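Long-range contact in monalysin (Pseudomonas entomophila, PDB 4MKQ), which forms beta-barrel pores in host cell membranes and contributes to intestinal damage and lethality in infected Drosophila: residues Gly18-Tyr23 against Val55-Gln60. Residues are numbered along the deposited sequence; the frame is centred on the assembly and turned at random.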
# COMPACT_ATOMS: atom_id res chain seq x y z
N GLY A 18 -13.92 11.50 12.65
CA GLY A 18 -14.98 11.16 13.60
C GLY A 18 -16.38 11.37 13.06
O GLY A 18 -17.26 10.53 13.29
N TYR A 19 -16.59 12.47 12.32
CA TYR A 19 -17.87 12.80 11.72
C TYR A 19 -18.19 11.90 10.52
O TYR A 19 -19.31 11.38 10.43
CB TYR A 19 -17.95 14.30 11.34
CG TYR A 19 -19.19 14.67 10.55
CD1 TYR A 19 -20.43 14.75 11.16
CD2 TYR A 19 -19.12 14.89 9.18
CE1 TYR A 19 -21.58 15.05 10.43
CE2 TYR A 19 -20.26 15.19 8.44
CZ TYR A 19 -21.49 15.26 9.07
OH TYR A 19 -22.62 15.55 8.35
N LEU A 20 -17.24 11.76 9.58
CA LEU A 20 -17.41 11.00 8.34
C LEU A 20 -17.40 9.49 8.53
O LEU A 20 -18.35 8.82 8.11
CB LEU A 20 -16.37 11.41 7.27
CG LEU A 20 -16.42 12.86 6.78
CD1 LEU A 20 -15.28 13.14 5.84
CD2 LEU A 20 -17.73 13.18 6.09
N LEU A 21 -16.32 8.95 9.14
CA LEU A 21 -16.15 7.51 9.37
C LEU A 21 -16.96 7.03 10.58
O LEU A 21 -16.40 6.46 11.53
CB LEU A 21 -14.66 7.11 9.48
CG LEU A 21 -13.74 7.50 8.33
CD1 LEU A 21 -12.30 7.56 8.79
CD2 LEU A 21 -13.87 6.56 7.15
N ASP A 22 -18.27 7.29 10.54
CA ASP A 22 -19.23 6.89 11.56
C ASP A 22 -19.86 5.59 11.06
O ASP A 22 -20.49 5.60 10.00
CB ASP A 22 -20.30 7.99 11.74
CG ASP A 22 -21.23 7.84 12.94
OD1 ASP A 22 -21.51 6.69 13.34
OD2 ASP A 22 -21.68 8.88 13.48
N TYR A 23 -19.64 4.47 11.78
CA TYR A 23 -20.19 3.17 11.36
C TYR A 23 -21.72 3.11 11.40
O TYR A 23 -22.31 2.45 10.54
CB TYR A 23 -19.56 2.01 12.17
CG TYR A 23 -20.08 1.86 13.58
CD1 TYR A 23 -19.47 2.51 14.65
CD2 TYR A 23 -21.16 1.02 13.86
CE1 TYR A 23 -19.94 2.37 15.95
CE2 TYR A 23 -21.65 0.89 15.16
CZ TYR A 23 -21.04 1.56 16.20
OH TYR A 23 -21.51 1.40 17.47
N VAL A 55 -10.25 22.32 2.35
CA VAL A 55 -11.53 23.01 2.19
C VAL A 55 -12.74 22.11 2.37
O VAL A 55 -13.80 22.59 2.77
CB VAL A 55 -11.60 23.79 0.84
CG1 VAL A 55 -10.67 24.99 0.86
CG2 VAL A 55 -11.30 22.88 -0.36
N PHE A 56 -12.58 20.83 2.04
CA PHE A 56 -13.66 19.84 2.08
C PHE A 56 -13.09 18.45 2.31
O PHE A 56 -11.90 18.22 2.11
CB PHE A 56 -14.44 19.90 0.74
CG PHE A 56 -15.82 19.29 0.76
CD1 PHE A 56 -16.90 20.00 1.27
CD2 PHE A 56 -16.05 18.02 0.24
CE1 PHE A 56 -18.18 19.43 1.30
CE2 PHE A 56 -17.32 17.45 0.27
CZ PHE A 56 -18.38 18.16 0.80
N ALA A 57 -13.94 17.53 2.75
CA ALA A 57 -13.59 16.13 2.98
C ALA A 57 -14.80 15.27 2.67
O ALA A 57 -15.92 15.65 3.03
CB ALA A 57 -13.15 15.92 4.42
N TYR A 58 -14.60 14.15 1.95
CA TYR A 58 -15.71 13.28 1.58
C TYR A 58 -15.37 11.79 1.67
O TYR A 58 -14.20 11.42 1.57
CB TYR A 58 -16.28 13.65 0.19
CG TYR A 58 -15.38 13.37 -0.99
CD1 TYR A 58 -14.44 14.31 -1.41
CD2 TYR A 58 -15.53 12.21 -1.75
CE1 TYR A 58 -13.63 14.07 -2.53
CE2 TYR A 58 -14.73 11.96 -2.86
CZ TYR A 58 -13.78 12.90 -3.25
OH TYR A 58 -12.99 12.66 -4.35
N LEU A 59 -16.41 10.95 1.85
CA LEU A 59 -16.25 9.49 1.90
C LEU A 59 -16.08 8.89 0.52
O LEU A 59 -16.77 9.29 -0.42
CB LEU A 59 -17.41 8.81 2.65
CG LEU A 59 -17.34 8.73 4.18
CD1 LEU A 59 -18.35 7.75 4.69
CD2 LEU A 59 -15.97 8.32 4.68
N GLN A 60 -15.17 7.91 0.40
CA GLN A 60 -14.87 7.21 -0.85
C GLN A 60 -14.99 5.70 -0.66
O GLN A 60 -14.53 5.17 0.35
CB GLN A 60 -13.46 7.56 -1.31
CG GLN A 60 -13.11 7.13 -2.73
CD GLN A 60 -11.65 7.31 -3.03
OE1 GLN A 60 -10.78 6.63 -2.47
NE2 GLN A 60 -11.34 8.22 -3.93
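Leu-20, the last residue of helix 13-20, and Leu-21 just after it come down on Ala-57 and Leu-59 of strand 46-65. The contact seats an N-terminal helix on the long, mixed beta sheet of this aerolysin-like pore-forming toxin, in a construct deleted of its membrane-spanning segment. It is apolar, with no hydrogen bond passing between the two segments.

Leu-20 supplies the central side chain. Its CG lies opposite the carbonyl carbon, beside the backbone N (chi1 -62°), and CD1 continues the chain in extended form, ending 3.8 Å from Ala-57 CB. Further back along the same side chain, Leu-20 CB lies 4.1 Å from Leu-59 CD2. Leu-59 thus reaches back to the helix end: CD2 also meets Leu-21 CD2 at 3.7 Å, the two leucines crossing at a slant.

Leu-21 leaves helical geometry and forms the centre of an inverse gamma turn, closed by Asp-22 N bonding to Leu-20 O at 2.9 Å. The turn takes the chain away from the strand, and Asp-22 OD1 accepts a hydrogen bond from Ser-24 OG just beyond it. Around this first shell, Leu-21 also packs on Lys-119 and Val-121 of strand 106-124, and Leu-59 on Pro-26. Ala-57 is backbone hydrogen-bonded to Cys-30 on the adjacent strand 29-43, whereas the neighbouring Tyr-58 turns to the other face of the strand, against Trp-134 and Val-137 of helix 134-144. Back at the turn, the same oxygen that closes it has a methyl beside it: Leu-59 CD1 sits 3.6 Å from Leu-20 O.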